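Local coordinates for selenium-binding protein (Sulfolobus tokodaii, PDB 2ECE) that is of unknown function but, as a beta-propeller member of the selenium-binding protein family, may bind selenium, at residues P258-T263 with I328-K333. Sequence-based numbering, arbitrary orientation.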
loop_
_atom_site.group_PDB
_atom_site.type_symbol
_atom_site.label_atom_id
_atom_site.label_comp_id
_atom_site.label_asym_id
_atom_site.label_seq_id
_atom_site.Cartn_x
_atom_site.Cartn_y
_atom_site.Cartn_z
ATOM N N PRO A 258 -5.471 6.231 8.183
ATOM C CA PRO A 258 -6.382 6.913 9.110
ATOM C C PRO A 258 -7.230 5.807 9.753
ATOM O O PRO A 258 -7.391 4.738 9.155
ATOM C CB PRO A 258 -7.248 7.770 8.180
ATOM C CG PRO A 258 -6.368 7.995 6.971
ATOM C CD PRO A 258 -5.709 6.651 6.789
ATOM N N LEU A 259 -7.758 6.026 10.956
ATOM C CA LEU A 259 -8.625 5.000 11.523
ATOM C C LEU A 259 -9.852 5.020 10.606
ATOM O O LEU A 259 -10.153 6.046 9.982
ATOM C CB LEU A 259 -9.028 5.322 12.967
ATOM C CG LEU A 259 -7.948 5.141 14.042
ATOM C CD1 LEU A 259 -8.615 5.093 15.419
ATOM C CD2 LEU A 259 -7.173 3.862 13.807
ATOM N N HIS A 260 -10.546 3.896 10.505
ATOM C CA HIS A 260 -11.707 3.807 9.628
ATOM C C HIS A 260 -12.917 4.621 10.093
ATOM O O HIS A 260 -13.680 5.140 9.270
ATOM C CB HIS A 260 -12.071 2.336 9.437
ATOM C CG HIS A 260 -10.959 1.521 8.844
ATOM N ND1 HIS A 260 -10.627 1.570 7.505
ATOM C CD2 HIS A 260 -10.073 0.676 9.419
ATOM C CE1 HIS A 260 -9.583 0.791 7.283
ATOM N NE2 HIS A 260 -9.227 0.237 8.428
ATOM N N ASP A 261 -13.081 4.730 11.408
ATOM C CA ASP A 261 -14.182 5.489 12.011
ATOM C C ASP A 261 -13.888 6.962 11.735
ATOM O O ASP A 261 -12.950 7.520 12.299
ATOM C CB ASP A 261 -14.194 5.245 13.520
ATOM C CG ASP A 261 -15.376 5.901 14.224
ATOM O OD1 ASP A 261 -15.966 6.863 13.689
ATOM O OD2 ASP A 261 -15.701 5.449 15.340
ATOM N N PRO A 262 -14.697 7.617 10.884
ATOM C CA PRO A 262 -14.460 9.029 10.570
ATOM C C PRO A 262 -14.593 10.026 11.718
ATOM O O PRO A 262 -14.210 11.191 11.572
ATOM C CB PRO A 262 -15.457 9.297 9.445
ATOM C CG PRO A 262 -16.619 8.445 9.844
ATOM C CD PRO A 262 -15.937 7.141 10.243
ATOM N N THR A 263 -15.132 9.590 12.853
ATOM C CA THR A 263 -15.268 10.499 13.992
ATOM C C THR A 263 -13.930 10.595 14.705
ATOM O O THR A 263 -13.735 11.438 15.583
ATOM C CB THR A 263 -16.342 10.021 15.004
ATOM O OG1 THR A 263 -15.958 8.764 15.570
ATOM C CG2 THR A 263 -17.678 9.875 14.322
ATOM N N ILE A 328 -4.874 -1.459 8.973
ATOM C CA ILE A 328 -5.728 -1.540 10.157
ATOM C C ILE A 328 -7.029 -2.284 9.873
ATOM O O ILE A 328 -7.661 -2.072 8.832
ATOM C CB ILE A 328 -6.090 -0.121 10.657
ATOM C CG1 ILE A 328 -4.815 0.693 10.888
ATOM C CG2 ILE A 328 -6.921 -0.207 11.928
ATOM C CD1 ILE A 328 -5.080 2.160 11.157
ATOM N N SER A 329 -7.443 -3.154 10.791
ATOM C CA SER A 329 -8.698 -3.883 10.597
ATOM C C SER A 329 -9.852 -2.881 10.662
ATOM O O SER A 329 -9.727 -1.836 11.294
ATOM C CB SER A 329 -8.872 -4.966 11.669
ATOM O OG SER A 329 -8.742 -4.431 12.973
ATOM N N LEU A 330 -10.970 -3.195 10.007
ATOM C CA LEU A 330 -12.123 -2.292 9.977
ATOM C C LEU A 330 -12.670 -1.822 11.328
ATOM O O LEU A 330 -13.201 -0.720 11.425
ATOM C CB LEU A 330 -13.264 -2.919 9.171
ATOM C CG LEU A 330 -13.277 -2.678 7.658
ATOM C CD1 LEU A 330 -13.491 -1.202 7.384
ATOM C CD2 LEU A 330 -11.966 -3.148 7.043
ATOM N N ASP A 331 -12.561 -2.650 12.361
ATOM C CA ASP A 331 -13.060 -2.276 13.685
ATOM C C ASP A 331 -12.053 -1.390 14.408
ATOM O O ASP A 331 -12.251 -1.020 15.561
ATOM C CB ASP A 331 -13.333 -3.527 14.524
ATOM C CG ASP A 331 -12.141 -4.466 14.565
ATOM O OD1 ASP A 331 -11.023 -4.023 14.220
ATOM O OD2 ASP A 331 -12.319 -5.642 14.946
ATOM N N ASP A 332 -10.968 -1.052 13.719
ATOM C CA ASP A 332 -9.927 -0.207 14.290
ATOM C C ASP A 332 -9.292 -0.817 15.530
ATOM O O ASP A 332 -8.673 -0.112 16.327
ATOM C CB ASP A 332 -10.484 1.180 14.642
ATOM C CG ASP A 332 -10.785 2.022 13.412
ATOM O OD1 ASP A 332 -10.081 1.858 12.393
ATOM O OD2 ASP A 332 -11.711 2.860 13.467
ATOM N N LYS A 333 -9.424 -2.131 15.687
ATOM C CA LYS A 333 -8.867 -2.800 16.857
ATOM C C LYS A 333 -7.432 -3.288 16.666
ATOM O O LYS A 333 -6.645 -3.298 17.614
ATOM C CB LYS A 333 -9.766 -3.979 17.256
ATOM C CG LYS A 333 -9.405 -4.632 18.579
ATOM C CD LYS A 333 -10.303 -5.827 18.875
ATOM C CE LYS A 333 -10.007 -6.397 20.255
ATOM N NZ LYS A 333 -10.824 -7.617 20.551
#
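The carboxylate of Asp332 grips two successive backbone amides across the contact: OD1 accepts from His260 N at 2.8 Å (N-H...O 163°), and OD2 accepts from Asp261 N at 3.1 Å. Each oxygen uses its syn lone pair, the side facing the other oxygen, and the two bonds together fix the rotation of the carboxylate. With CG anti to its own carbonyl carbon (chi1 -71°), Asp332 projects across to those amides from the last position of a type I turn that begins at Ser329, closed by Asp332 N to Ser329 O. The His260 ring runs nearly parallel to this carboxylate, their planes 9° apart, and its NE2 donates to Ile328 O at 2.8 Å, meeting that oxygen from above the carbonyl plane. Leu330 CD1 sits over one ring face, 4.1 Å from the centroid, a CH-pi contact. The two segments carry the chain out of strands 250-258 and 326-328, each the first strand of its sheet, in successive blades of the beta-propeller, so the contact joins neighbouring blades through their first inter-strand loops. Pro16, from helix 16-20, also touches His260. Replacing Asp332 by an alanine is likely to leave the amides of His260 and Asp261 without the carboxylate that holds them and the 258-263 loop less firmly fixed. Toward the strands the contact turns apolar: Leu259 CD2 meets Ile328 CD1 at 3.8 Å, the side chains crossing at about a right angle, and Phe268 of strand 266-274 touches both.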